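Local coordinates for protein polysaccharide deacetylase (Ammonifex degensii, PDB 4WCJ) that probably removes N-acetyl groups from poly-beta-1,6-N-acetyl-D-glucosamine, as a zinc-binding member of the family 4 carbohydrate esterases, at residues Leu40-Val45 with Val93-Asp98; Thr74-Glu79 with Lys200-Ala205; Val123-Val128 with His157-His162; Lys169-Leu174 with Tyr206-Gly211. One frame throughout, in Å; residues are numbered along the deposited sequence.

Contact 1 of 4, residues Leu40-Val45 with Val93-Asp98; sequences LCYHRV and VLVTFD
One face of the Phe97 ring is covered by Tyr42 CB, which sits 3.4 Å from Phe97 CE2 in a CH-pi contact, while Val45 CG2 and the carbonyl oxygen of His43 lie at the ring's edge. The two aromatic planes, 26° apart, are slid so far that they barely overlap; Thr96 O lies at the edge of the Tyr42 ring, whose hydroxyl bonds to Gln61. These rings stand on neighbouring parallel strands, 36-42 and 91-99, of the beta/alpha barrel of this family. Leu40, Tyr42, Val95 and Phe97 put their side chains on the same face of the sheet, and large apolar residues suit it because helix 102-114 packs there against Phe97, and Val45 touches the same helix. Cys41 and Thr96 turn to the other face.

Backbone bonds hold the parallel register: Leu40 N to Leu94 O, Thr96 N to Leu40 O, Tyr42 N to Thr96 O, and Asp98 N to Tyr42 O at 2.9 Å. Threonine suits its place because OG1, set between the backbone N and the carbonyl carbon (chi1 79°), reaches the same Leu40 O at 2.7 Å. Thr96 N and OG1 therefore grip one carbonyl from opposite faces of its plane, and OG1 also bonds to Arg245.

Just past the end of strand 36-42, Asp98 nears the zinc site and forms a salt bridge with Arg245. The imidazole of His43 stands almost perpendicular (87°) to the carboxylate of Asp98. In the plane of that imidazole lies a zinc-bound water, 2.6 Å from His43 NE2 and donating to Asp98 OD2 at 2.8 Å.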
loop_
_atom_site.group_PDB
_atom_site.type_symbol
_atom_site.label_atom_id
_atom_site.label_comp_id
_atom_site.label_asym_id
_atom_site.label_seq_id
_atom_site.Cartn_x
_atom_site.Cartn_y
_atom_site.Cartn_z
ATOM N N LEU A 40 4.916 1.317 -5.546
ATOM C CA LEU A 40 5.850 0.517 -4.755
ATOM C C LEU A 40 5.198 0.032 -3.467
ATOM O O LEU A 40 4.450 0.771 -2.829
ATOM C CB LEU A 40 7.109 1.321 -4.430
ATOM C CG LEU A 40 7.805 1.999 -5.611
ATOM C CD1 LEU A 40 9.011 2.806 -5.139
ATOM C CD2 LEU A 40 8.209 0.986 -6.656
ATOM N N CYS A 41 5.469 -1.217 -3.107
ATOM C CA CYS A 41 4.993 -1.779 -1.854
ATOM C C CYS A 41 6.164 -2.100 -0.928
ATOM O O CYS A 41 6.950 -3.019 -1.186
ATOM C CB CYS A 41 4.156 -3.036 -2.094
ATOM S SG CYS A 41 3.632 -3.859 -0.568
ATOM N N TYR A 42 6.269 -1.321 0.144
ATOM C CA TYR A 42 7.228 -1.545 1.223
ATOM C C TYR A 42 6.511 -2.102 2.452
ATOM O O TYR A 42 5.279 -2.043 2.542
ATOM C CB TYR A 42 7.948 -0.249 1.606
ATOM C CG TYR A 42 8.808 0.389 0.542
ATOM C CD1 TYR A 42 10.143 0.025 0.388
ATOM C CD2 TYR A 42 8.298 1.382 -0.287
ATOM C CE1 TYR A 42 10.942 0.619 -0.576
ATOM C CE2 TYR A 42 9.088 1.980 -1.258
ATOM C CZ TYR A 42 10.410 1.597 -1.393
ATOM O OH TYR A 42 11.202 2.188 -2.351
ATOM N N HIS A 43 7.271 -2.663 3.390
ATOM C CA HIS A 43 6.707 -3.117 4.658
ATOM C C HIS A 43 7.417 -2.463 5.831
ATOM O O HIS A 43 6.840 -1.658 6.564
ATOM C CB HIS A 43 6.795 -4.641 4.779
ATOM C CG HIS A 43 5.799 -5.361 3.929
ATOM N ND1 HIS A 43 6.023 -5.649 2.602
ATOM C CD2 HIS A 43 4.564 -5.839 4.216
ATOM C CE1 HIS A 43 4.970 -6.276 2.106
ATOM N NE2 HIS A 43 4.072 -6.405 3.065
ATOM N N ARG A 44 8.689 -2.807 5.992
ATOM C CA ARG A 44 9.469 -2.327 7.123
ATOM C C ARG A 44 10.699 -1.575 6.676
ATOM O O ARG A 44 11.304 -1.896 5.657
ATOM C CB ARG A 44 9.889 -3.491 8.019
ATOM C CG ARG A 44 8.717 -4.271 8.568
ATOM C CD ARG A 44 9.124 -5.658 9.012
ATOM N NE ARG A 44 7.952 -6.458 9.344
ATOM C CZ ARG A 44 7.876 -7.774 9.170
ATOM N NH1 ARG A 44 6.769 -8.430 9.499
ATOM N NH2 ARG A 44 8.915 -8.439 8.676
ATOM N N VAL A 45 11.068 -0.580 7.465
ATOM C CA VAL A 45 12.323 0.114 7.264
ATOM C C VAL A 45 13.168 -0.145 8.507
ATOM O O VAL A 45 13.059 0.555 9.518
ATOM C CB VAL A 45 12.104 1.603 7.011
ATOM C CG1 VAL A 45 13.428 2.291 6.796
ATOM C CG2 VAL A 45 11.212 1.776 5.788
ATOM N N VAL A 93 4.983 7.599 -9.864
ATOM C CA VAL A 93 5.189 6.612 -8.801
ATOM C C VAL A 93 4.403 6.949 -7.536
ATOM O O VAL A 93 4.408 8.088 -7.078
ATOM C CB VAL A 93 6.686 6.468 -8.430
ATOM C CG1 VAL A 93 6.857 5.684 -7.133
ATOM C CG2 VAL A 93 7.443 5.781 -9.545
ATOM N N LEU A 94 3.724 5.943 -6.989
ATOM C CA LEU A 94 3.084 6.032 -5.683
ATOM C C LEU A 94 3.813 5.145 -4.675
ATOM O O LEU A 94 4.041 3.954 -4.927
ATOM C CB LEU A 94 1.614 5.619 -5.770
ATOM C CG LEU A 94 0.840 5.567 -4.449
ATOM C CD1 LEU A 94 0.867 6.917 -3.745
ATOM C CD2 LEU A 94 -0.591 5.130 -4.683
ATOM N N VAL A 95 4.183 5.728 -3.541
ATOM C CA VAL A 95 4.785 4.971 -2.449
ATOM C C VAL A 95 3.695 4.410 -1.538
ATOM O O VAL A 95 2.806 5.146 -1.104
ATOM C CB VAL A 95 5.753 5.847 -1.618
ATOM C CG1 VAL A 95 6.304 5.066 -0.434
ATOM C CG2 VAL A 95 6.875 6.374 -2.495
ATOM N N THR A 96 3.739 3.102 -1.280
ATOM C CA THR A 96 2.815 2.488 -0.326
ATOM C C THR A 96 3.534 1.570 0.667
ATOM O O THR A 96 4.584 0.978 0.363
ATOM C CB THR A 96 1.689 1.671 -1.033
ATOM O OG1 THR A 96 2.189 0.394 -1.459
ATOM C CG2 THR A 96 1.107 2.440 -2.211
ATOM N N PHE A 97 2.942 1.453 1.853
ATOM C CA PHE A 97 3.399 0.542 2.895
ATOM C C PHE A 97 2.261 -0.356 3.353
ATOM O O PHE A 97 1.143 0.128 3.543
ATOM C CB PHE A 97 3.933 1.310 4.106
ATOM C CG PHE A 97 5.299 1.882 3.908
ATOM C CD1 PHE A 97 5.483 3.023 3.158
ATOM C CD2 PHE A 97 6.403 1.268 4.478
ATOM C CE1 PHE A 97 6.742 3.554 2.981
ATOM C CE2 PHE A 97 7.667 1.793 4.301
ATOM C CZ PHE A 97 7.838 2.930 3.548
ATOM N N ASP A 98 2.551 -1.642 3.550
ATOM C CA ASP A 98 1.578 -2.606 4.094
ATOM C C ASP A 98 1.878 -3.027 5.525
ATOM O O ASP A 98 3.019 -3.326 5.834
ATOM C CB ASP A 98 1.533 -3.881 3.244
ATOM C CG ASP A 98 0.774 -3.699 1.949
ATOM O OD1 ASP A 98 0.354 -2.558 1.644
ATOM O OD2 ASP A 98 0.614 -4.707 1.230
HETATM O O HOH W 1 4.169 -1.739 7.765
HETATM O O HOH W 2 1.604 -6.976 2.599
#

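Contact 2 of 4, residues Thr74-Glu79 with Lys200-Ala205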
loop_
_atom_site.group_PDB
_atom_site.type_symbol
_atom_site.label_atom_id
_atom_site.label_comp_id
_atom_site.label_asym_id
_atom_site.label_seq_id
_atom_site.Cartn_x
_atom_site.Cartn_y
_atom_site.Cartn_z
ATOM N N THR A 74 0.232 11.640 -5.305
ATOM C CA THR A 74 -0.592 11.390 -4.118
ATOM C C THR A 74 -1.568 10.253 -4.395
ATOM O O THR A 74 -1.848 9.947 -5.556
ATOM C CB THR A 74 -1.400 12.645 -3.683
ATOM O OG1 THR A 74 -2.352 12.975 -4.700
ATOM C CG2 THR A 74 -0.483 13.831 -3.431
ATOM N N PRO A 75 -2.089 9.611 -3.337
ATOM C CA PRO A 75 -3.116 8.598 -3.593
ATOM C C PRO A 75 -4.309 9.146 -4.396
ATOM O O PRO A 75 -4.803 8.445 -5.279
ATOM C CB PRO A 75 -3.532 8.167 -2.182
ATOM C CG PRO A 75 -2.299 8.364 -1.373
ATOM C CD PRO A 75 -1.701 9.649 -1.915
ATOM N N GLN A 76 -4.756 10.366 -4.101
ATOM C CA GLN A 76 -5.832 10.984 -4.874
ATOM C C GLN A 76 -5.449 11.155 -6.339
ATOM O O GLN A 76 -6.252 10.885 -7.233
ATOM C CB GLN A 76 -6.218 12.344 -4.285
ATOM C CG GLN A 76 -7.599 12.376 -3.649
ATOM C CD GLN A 76 -8.684 11.925 -4.603
ATOM O OE1 GLN A 76 -8.714 12.331 -5.764
ATOM N NE2 GLN A 76 -9.573 11.058 -4.124
ATOM N N GLU A 77 -4.224 11.614 -6.580
ATOM C CA GLU A 77 -3.722 11.788 -7.942
ATOM C C GLU A 77 -3.708 10.452 -8.671
ATOM O O GLU A 77 -4.079 10.370 -9.844
ATOM C CB GLU A 77 -2.316 12.407 -7.934
ATOM C CG GLU A 77 -2.317 13.925 -7.782
ATOM C CD GLU A 77 -0.928 14.524 -7.619
ATOM O OE1 GLU A 77 -0.001 13.814 -7.192
ATOM O OE2 GLU A 77 -0.765 15.729 -7.913
ATOM N N ALA A 78 -3.298 9.410 -7.953
ATOM C CA ALA A 78 -3.227 8.072 -8.529
ATOM C C ALA A 78 -4.606 7.592 -8.952
ATOM O O ALA A 78 -4.764 6.998 -10.025
ATOM C CB ALA A 78 -2.606 7.094 -7.536
ATOM N N GLU A 79 -5.599 7.847 -8.104
ATOM C CA GLU A 79 -6.965 7.424 -8.380
ATOM C C GLU A 79 -7.521 8.165 -9.581
ATOM O O GLU A 79 -8.147 7.568 -10.450
ATOM C CB GLU A 79 -7.884 7.659 -7.180
ATOM C CG GLU A 79 -9.281 7.062 -7.383
ATOM C CD GLU A 79 -10.284 7.563 -6.365
ATOM O OE1 GLU A 79 -11.485 7.649 -6.707
ATOM O OE2 GLU A 79 -9.871 7.862 -5.224
ATOM N N LYS A 200 -13.727 8.528 5.279
ATOM C CA LYS A 200 -14.139 7.342 4.535
ATOM C C LYS A 200 -12.912 6.716 3.878
ATOM O O LYS A 200 -12.050 7.419 3.358
ATOM C CB LYS A 200 -15.194 7.693 3.483
ATOM N N THR A 201 -12.836 5.393 3.898
ATOM C CA THR A 201 -11.668 4.687 3.378
ATOM C C THR A 201 -11.843 4.328 1.906
ATOM O O THR A 201 -12.636 3.453 1.570
ATOM C CB THR A 201 -11.395 3.399 4.179
ATOM O OG1 THR A 201 -11.385 3.701 5.578
ATOM C CG2 THR A 201 -10.063 2.766 3.769
ATOM N N ARG A 202 -11.093 4.982 1.025
ATOM C CA ARG A 202 -11.233 4.721 -0.410
ATOM C C ARG A 202 -10.403 3.531 -0.911
ATOM O O ARG A 202 -10.720 2.930 -1.951
ATOM C CB ARG A 202 -10.848 5.973 -1.205
ATOM C CG ARG A 202 -11.738 7.175 -0.953
ATOM C CD ARG A 202 -11.332 8.374 -1.809
ATOM N NE ARG A 202 -11.790 8.275 -3.193
ATOM C CZ ARG A 202 -13.035 8.530 -3.589
ATOM N NH1 ARG A 202 -13.366 8.431 -4.872
ATOM N NH2 ARG A 202 -13.959 8.881 -2.701
ATOM N N TYR A 203 -9.352 3.165 -0.177
ATOM C CA TYR A 203 -8.347 2.265 -0.736
ATOM C C TYR A 203 -8.128 0.991 0.067
ATOM O O TYR A 203 -8.040 1.029 1.293
ATOM C CB TYR A 203 -7.025 3.019 -0.874
ATOM C CG TYR A 203 -7.208 4.346 -1.567
ATOM C CD1 TYR A 203 -7.873 4.418 -2.780
ATOM C CD2 TYR A 203 -6.745 5.526 -1.001
ATOM C CE1 TYR A 203 -8.068 5.625 -3.424
ATOM C CE2 TYR A 203 -6.931 6.732 -1.638
ATOM C CZ TYR A 203 -7.593 6.778 -2.849
ATOM O OH TYR A 203 -7.784 7.997 -3.481
ATOM N N PHE A 204 -7.996 -0.132 -0.641
ATOM C CA PHE A 204 -7.802 -1.431 -0.002
ATOM C C PHE A 204 -6.642 -2.193 -0.638
ATOM O O PHE A 204 -6.464 -2.158 -1.857
ATOM C CB PHE A 204 -9.089 -2.269 -0.102
ATOM C CG PHE A 204 -9.030 -3.576 0.651
ATOM C CD1 PHE A 204 -8.484 -4.717 0.068
ATOM C CD2 PHE A 204 -9.561 -3.672 1.925
ATOM C CE1 PHE A 204 -8.441 -5.905 0.758
ATOM C CE2 PHE A 204 -9.521 -4.869 2.618
ATOM C CZ PHE A 204 -8.960 -5.979 2.041
ATOM N N ALA A 205 -5.863 -2.882 0.194
ATOM C CA ALA A 205 -4.781 -3.754 -0.283
ATOM C C ALA A 205 -4.973 -5.163 0.250
ATOM O O ALA A 205 -5.134 -5.366 1.457
ATOM C CB ALA A 205 -3.423 -3.215 0.133
#
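Glu79 reaches from helix 75-82 to Arg202 and Tyr203 at the start of strand 203-205, and its side chain can be followed outward atom by atom. Glu79 CB lies 3.7 Å from Tyr203 OH. CG is anti to the backbone N (chi1 -173°), and the chain beyond it stays extended, which carries the carboxylate across to the other segment. At the tip, Glu79 OE1 receives Arg202 NH1 on its syn lone pair at 2.7 Å, with a nearly straight N-H...O angle of 178°. Glu79 OE2 takes two donors: Arg202 NE on the syn side at 2.8 Å, and Tyr203 OH on the anti side at 2.7 Å. The guanidinium is thus gripped side-on, almost coplanar with the carboxylate, whereas the phenol ring stands steeply to it.

Arg202 bends at chi3 to bring NE and NH1 round, while its own CB lies over the centre of the Tyr203 ring. Pro75 CB packs 3.7 Å from Tyr203 CE2. Proline fits the first turn of the helix, where its missing N-H costs nothing; Thr74 and Glu77 form a capping box there.

With an alanine here in place of the glutamate, Arg202 would probably lose its charge partner and Tyr203 OH its acceptor.

The contact joins a helix to a barrel strand; the side chain of Tyr203 is about 14 Å from the zinc. Its chemistry implies a fixed carboxylate: three donors meet two oxygens, and the arginine is likely to help keep it ionised despite burial.

Contact 3 of 4, residues Val123-Val128 with His157-His162; sequences VIAGQV and HTYDLH. With ZN (zinc ion), chain B.
His157 begins the segment by donating its backbone N to Val123 O, while its ring carries NE2 to the zinc at 2.1 Å; ND1 is held by Ala205 O. Ile124 CG1 packs obliquely on this ring. Thr158 turns its carbonyl to Ala125 N, and OG1 binds back to His157 O and accepts from Leu161 N, an ST motif that folds the loop. Tyr159 O then takes Gly126 N at 2.7 Å. The Tyr159 ring, swung out with CG anti to the backbone N (chi1 -180°), lies with one face on Gly126 CA, 3.6 Å from the ring centroid in a CH-pi contact. Glycine suits this spot, since a beta carbon would run into Tyr159 O. A serine in place of the tyrosine would probably uncover Gly126 CA and Ala125 CB and open a gap between the two loops. Asp160 OD1 receives Gln127 NE2 at 3.0 Å from above the carboxylate plane, and also bonds to Tyr163. At His162, Ile124 CD1 touches CD2 at 3.6 Å, and His162 NE2 reaches the zinc at 2.2 Å.

With Asp99 and two waters, the histidines complete the five-ligand metal site. The Asp-His-His set is that of family 4 carbohydrate esterases, consistent with a zinc whose bound water could serve hydrolysis, as in relatives.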
loop_
_atom_site.group_PDB
_atom_site.type_symbol
_atom_site.label_atom_id
_atom_site.label_comp_id
_atom_site.label_asym_id
_atom_site.label_seq_id
_atom_site.Cartn_x
_atom_site.Cartn_y
_atom_site.Cartn_z
ATOM N N VAL A 123 -3.164 -0.268 6.633
ATOM C CA VAL A 123 -3.014 -0.853 7.955
ATOM C C VAL A 123 -3.992 -1.989 8.254
ATOM O O VAL A 123 -5.132 -2.000 7.785
ATOM C CB VAL A 123 -3.135 0.227 9.050
ATOM C CG1 VAL A 123 -2.132 1.354 8.784
ATOM C CG2 VAL A 123 -4.554 0.819 9.134
ATOM N N ILE A 124 -3.504 -2.959 9.012
ATOM C CA ILE A 124 -4.330 -4.001 9.600
ATOM C C ILE A 124 -5.002 -3.368 10.806
ATOM O O ILE A 124 -4.424 -3.302 11.893
ATOM C CB ILE A 124 -3.520 -5.219 10.026
ATOM C CG1 ILE A 124 -2.632 -5.693 8.875
ATOM C CG2 ILE A 124 -4.456 -6.328 10.469
ATOM C CD1 ILE A 124 -1.576 -6.657 9.296
ATOM N N ALA A 125 -6.218 -2.864 10.608
ATOM C CA ALA A 125 -6.798 -1.928 11.569
ATOM C C ALA A 125 -6.941 -2.529 12.957
ATOM O O ALA A 125 -6.818 -1.815 13.948
ATOM C CB ALA A 125 -8.162 -1.411 11.060
ATOM N N GLY A 126 -7.184 -3.838 13.032
ATOM C CA GLY A 126 -7.342 -4.511 14.307
ATOM C C GLY A 126 -6.042 -4.837 15.031
ATOM O O GLY A 126 -6.069 -5.283 16.177
ATOM N N GLN A 127 -4.909 -4.620 14.368
ATOM C CA GLN A 127 -3.601 -4.894 14.978
ATOM C C GLN A 127 -2.840 -3.613 15.300
ATOM O O GLN A 127 -1.747 -3.655 15.868
ATOM C CB GLN A 127 -2.745 -5.790 14.069
ATOM C CG GLN A 127 -3.273 -7.199 13.897
ATOM C CD GLN A 127 -3.355 -7.953 15.211
ATOM O OE1 GLN A 127 -2.585 -7.688 16.145
ATOM N NE2 GLN A 127 -4.279 -8.910 15.290
ATOM N N VAL A 128 -3.406 -2.470 14.929
ATOM C CA VAL A 128 -2.797 -1.189 15.285
ATOM C C VAL A 128 -2.679 -1.036 16.805
ATOM O O VAL A 128 -3.613 -1.347 17.551
ATOM C CB VAL A 128 -3.607 -0.021 14.690
ATOM C CG1 VAL A 128 -3.170 1.318 15.282
ATOM C CG2 VAL A 128 -3.453 -0.024 13.184
ATOM N N HIS A 157 -6.100 -2.899 5.188
ATOM C CA HIS A 157 -5.348 -4.117 4.890
ATOM C C HIS A 157 -6.025 -5.243 5.681
ATOM O O HIS A 157 -5.373 -6.003 6.381
ATOM C CB HIS A 157 -3.873 -3.929 5.291
ATOM C CG HIS A 157 -2.900 -4.860 4.624
ATOM N ND1 HIS A 157 -3.006 -5.250 3.305
ATOM C CD2 HIS A 157 -1.766 -5.441 5.094
ATOM C CE1 HIS A 157 -1.997 -6.044 2.998
ATOM N NE2 HIS A 157 -1.226 -6.173 4.065
ATOM N N THR A 158 -7.351 -5.328 5.531
ATOM C CA THR A 158 -8.284 -6.043 6.431
ATOM C C THR A 158 -8.280 -5.462 7.845
ATOM O O THR A 158 -7.387 -4.692 8.215
ATOM C CB THR A 158 -8.016 -7.591 6.541
ATOM O OG1 THR A 158 -6.907 -7.852 7.417
ATOM C CG2 THR A 158 -7.780 -8.215 5.183
ATOM N N TYR A 159 -9.305 -5.813 8.624
ATOM C CA TYR A 159 -9.306 -5.523 10.061
ATOM C C TYR A 159 -8.421 -6.515 10.822
ATOM O O TYR A 159 -7.495 -6.128 11.548
ATOM C CB TYR A 159 -10.730 -5.564 10.635
ATOM C CG TYR A 159 -10.782 -5.263 12.123
ATOM C CD1 TYR A 159 -10.809 -3.954 12.584
ATOM C CD2 TYR A 159 -10.795 -6.286 13.063
ATOM C CE1 TYR A 159 -10.846 -3.675 13.938
ATOM C CE2 TYR A 159 -10.835 -6.011 14.423
ATOM C CZ TYR A 159 -10.856 -4.702 14.848
ATOM O OH TYR A 159 -10.893 -4.417 16.194
ATOM N N ASP A 160 -8.720 -7.799 10.678
ATOM C CA ASP A 160 -7.903 -8.833 11.316
ATOM C C ASP A 160 -8.041 -10.160 10.575
ATOM O O ASP A 160 -8.454 -11.179 11.144
ATOM C CB ASP A 160 -8.289 -8.984 12.791
ATOM C CG ASP A 160 -7.336 -9.890 13.564
ATOM O OD1 ASP A 160 -6.154 -10.016 13.165
ATOM O OD2 ASP A 160 -7.779 -10.478 14.572
ATOM N N LEU A 161 -7.681 -10.145 9.296
ATOM C CA LEU A 161 -7.742 -11.347 8.474
ATOM C C LEU A 161 -6.435 -11.556 7.713
ATOM O O LEU A 161 -6.413 -12.196 6.667
ATOM C CB LEU A 161 -8.926 -11.279 7.493
ATOM C CG LEU A 161 -10.279 -11.761 8.015
ATOM C CD1 LEU A 161 -11.320 -11.765 6.905
ATOM C CD2 LEU A 161 -10.164 -13.156 8.623
ATOM N N HIS A 162 -5.344 -11.023 8.255
ATOM C CA HIS A 162 -4.030 -11.158 7.635
ATOM C C HIS A 162 -3.370 -12.460 8.065
ATOM O O HIS A 162 -2.306 -12.473 8.707
ATOM C CB HIS A 162 -3.150 -9.969 8.002
ATOM C CG HIS A 162 -2.027 -9.724 7.044
ATOM N ND1 HIS A 162 -1.041 -10.651 6.796
ATOM C CD2 HIS A 162 -1.720 -8.634 6.295
ATOM C CE1 HIS A 162 -0.177 -10.150 5.928
ATOM N NE2 HIS A 162 -0.576 -8.939 5.598
HETATM ZN ZN ZN B . 0.495 -7.332 4.588
HETATM O O HOH W 3 2.515 -8.250 4.912
HETATM O O HOH W 2 1.604 -6.976 2.599
#

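Contact 4 of 4, residues Lys169-Leu174 with Tyr206-Gly211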
loop_
_atom_site.group_PDB
_atom_site.type_symbol
_atom_site.label_atom_id
_atom_site.label_comp_id
_atom_site.label_asym_id
_atom_site.label_seq_id
_atom_site.Cartn_x
_atom_site.Cartn_y
_atom_site.Cartn_z
ATOM N N LYS A 169 -2.933 -23.652 1.198
ATOM C CA LYS A 169 -2.009 -22.824 0.426
ATOM C C LYS A 169 -2.668 -21.553 -0.103
ATOM O O LYS A 169 -2.495 -21.193 -1.267
ATOM C CB LYS A 169 -1.411 -23.621 -0.739
ATOM N N LYS A 170 -3.407 -20.866 0.766
ATOM C CA LYS A 170 -4.052 -19.606 0.406
ATOM C C LYS A 170 -4.431 -18.815 1.666
ATOM O O LYS A 170 -4.455 -19.373 2.761
ATOM C CB LYS A 170 -5.284 -19.869 -0.465
ATOM C CG LYS A 170 -6.256 -20.882 0.098
ATOM C CD LYS A 170 -7.500 -20.973 -0.775
ATOM C CE LYS A 170 -7.130 -21.217 -2.229
ATOM N NZ LYS A 170 -8.325 -21.424 -3.090
ATOM N N PRO A 171 -4.714 -17.507 1.521
ATOM C CA PRO A 171 -5.114 -16.737 2.706
ATOM C C PRO A 171 -6.443 -17.205 3.285
ATOM O O PRO A 171 -7.301 -17.682 2.538
ATOM C CB PRO A 171 -5.244 -15.307 2.173
ATOM C CG PRO A 171 -4.482 -15.284 0.906
ATOM C CD PRO A 171 -4.602 -16.651 0.327
ATOM N N VAL A 172 -6.610 -17.056 4.595
ATOM C CA VAL A 172 -7.844 -17.457 5.267
ATOM C C VAL A 172 -9.102 -16.829 4.657
ATOM O O VAL A 172 -10.170 -17.450 4.650
ATOM C CB VAL A 172 -7.792 -17.099 6.766
ATOM C CG1 VAL A 172 -6.742 -17.942 7.479
ATOM C CG2 VAL A 172 -7.515 -15.600 6.952
ATOM N N PHE A 173 -8.989 -15.609 4.139
ATOM C CA PHE A 173 -10.176 -14.934 3.629
ATOM C C PHE A 173 -10.559 -15.394 2.222
ATOM O O PHE A 173 -11.577 -14.949 1.676
ATOM C CB PHE A 173 -10.002 -13.406 3.664
ATOM C CG PHE A 173 -8.850 -12.889 2.848
ATOM C CD1 PHE A 173 -9.015 -12.579 1.507
ATOM C CD2 PHE A 173 -7.615 -12.668 3.433
ATOM C CE1 PHE A 173 -7.962 -12.086 0.756
ATOM C CE2 PHE A 173 -6.557 -12.161 2.686
ATOM C CZ PHE A 173 -6.736 -11.880 1.340
ATOM N N LEU A 174 -9.766 -16.288 1.639
ATOM C CA LEU A 174 -10.101 -16.863 0.335
ATOM C C LEU A 174 -10.503 -18.329 0.443
ATOM O O LEU A 174 -10.760 -18.984 -0.568
ATOM C CB LEU A 174 -8.930 -16.717 -0.639
ATOM C CG LEU A 174 -8.486 -15.290 -0.966
ATOM C CD1 LEU A 174 -7.351 -15.290 -1.978
ATOM C CD2 LEU A 174 -9.657 -14.438 -1.472
ATOM N N TYR A 206 -4.960 -6.136 -0.656
ATOM C CA TYR A 206 -5.082 -7.541 -0.271
ATOM C C TYR A 206 -3.829 -8.037 0.429
ATOM O O TYR A 206 -2.732 -7.917 -0.118
ATOM C CB TYR A 206 -5.327 -8.424 -1.493
ATOM C CG TYR A 206 -6.722 -8.389 -2.084
ATOM C CD1 TYR A 206 -7.825 -8.807 -1.346
ATOM C CD2 TYR A 206 -6.930 -7.979 -3.394
ATOM C CE1 TYR A 206 -9.098 -8.789 -1.886
ATOM C CE2 TYR A 206 -8.205 -7.965 -3.944
ATOM C CZ TYR A 206 -9.284 -8.369 -3.186
ATOM O OH TYR A 206 -10.549 -8.366 -3.737
ATOM N N PRO A 207 -3.987 -8.611 1.628
ATOM C CA PRO A 207 -2.856 -9.338 2.208
ATOM C C PRO A 207 -2.470 -10.487 1.282
ATOM O O PRO A 207 -3.359 -11.141 0.715
ATOM C CB PRO A 207 -3.400 -9.843 3.544
ATOM C CG PRO A 207 -4.558 -8.933 3.852
ATOM C CD PRO A 207 -5.162 -8.611 2.511
ATOM N N TYR A 208 -1.163 -10.670 1.103
ATOM C CA TYR A 208 -0.563 -11.698 0.243
ATOM C C TYR A 208 -0.797 -11.392 -1.239
ATOM O O TYR A 208 -0.344 -12.128 -2.107
ATOM C CB TYR A 208 -1.069 -13.100 0.627
ATOM C CG TYR A 208 -0.965 -13.348 2.114
ATOM C CD1 TYR A 208 0.276 -13.504 2.734
ATOM C CD2 TYR A 208 -2.102 -13.382 2.907
ATOM C CE1 TYR A 208 0.371 -13.699 4.107
ATOM C CE2 TYR A 208 -2.013 -13.584 4.275
ATOM C CZ TYR A 208 -0.784 -13.737 4.865
ATOM O OH TYR A 208 -0.740 -13.932 6.220
ATOM N N GLY A 209 -1.482 -10.287 -1.524
ATOM C CA GLY A 209 -1.428 -9.687 -2.845
ATOM C C GLY A 209 -2.540 -9.935 -3.842
ATOM O O GLY A 209 -2.540 -9.329 -4.915
ATOM N N PHE A 210 -3.480 -10.818 -3.523
ATOM C CA PHE A 210 -4.484 -11.200 -4.523
ATOM C C PHE A 210 -5.871 -11.449 -3.969
ATOM O O PHE A 210 -6.040 -11.754 -2.797
ATOM C CB PHE A 210 -3.998 -12.435 -5.281
ATOM C CG PHE A 210 -2.659 -12.233 -5.915
ATOM C CD1 PHE A 210 -2.551 -11.552 -7.118
ATOM C CD2 PHE A 210 -1.502 -12.644 -5.269
ATOM C CE1 PHE A 210 -1.314 -11.326 -7.692
ATOM C CE2 PHE A 210 -0.264 -12.421 -5.833
ATOM C CZ PHE A 210 -0.167 -11.761 -7.047
ATOM N N GLY A 211 -6.869 -11.311 -4.836
ATOM C CA GLY A 211 -8.244 -11.547 -4.456
ATOM C C GLY A 211 -8.961 -12.374 -5.505
ATOM O O GLY A 211 -8.331 -12.933 -6.410
#
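Phe173 packs its ring on Tyr206 and Pro207, where the short turn after strand 170-171 meets the loop that follows barrel strand 203-205, near the zinc site of the beta/alpha barrel. Apolar contacts dominate, and Phe173 has the largest share of them. Its CG sits between the backbone N and the carbonyl carbon (chi1 60°), which sets the ring against both partners. Phe173 CE1 comes within 3.9 Å of Tyr206 CD1, and Phe173 CZ within 3.8 Å of Pro207 CD; a flat, wide phenyl can meet both at once. Pro171 and Tyr208 form a second apolar pair, sliding past each other in opposite directions, with Pro171 CG 3.6 Å from Tyr208 CD2. The Tyr208 ring also meets that of zinc ligand His162, their planes at about 60°. Farther along, Leu174 CD1 rests beside Phe210 O.

Polar groups take part mainly through the backbone and outside partners. Leu174 N bonds to Pro171 O at 3.0 Å, closing the 3-10 turn that presents Phe173. Within the other segment Gly209 N bonds to Tyr206 O. Gly209 is called for by its own backbone angles, which would jam a beta carbon against the preceding carbonyl. The Tyr206 hydroxyl bonds to Asp216 and Thr215. The Phe173 ring turns its edge to a carbonyl, with Pro207 O in the ring plane, 3.5 Å from Phe173 CZ.

Overall arrangement
From the N terminus, contact 1 pairs strand 36-42 with strand 91-99, closing a loop that holds helix 75-82. That helix opens contact 2, whose far end is strand 203-205, so contacts 1 and 2 cross along the chain. Contact 3, joining the loops after strands 119-123 and 152-156, is nested inside the long loop closed by contact 2. Contact 4 starts within that loop and ends beyond it, crossing contact 2, whose second segment runs directly into 206-211. Contacts 1 and 3 share a water, contacts 2 and 3 touch through Ala205 and His157, and Pro207 of contact 4 packs on His162. Contacts 1, 3 and 4 gather round the metal, while contact 2 ties helix 75-82 to the barrel farther off.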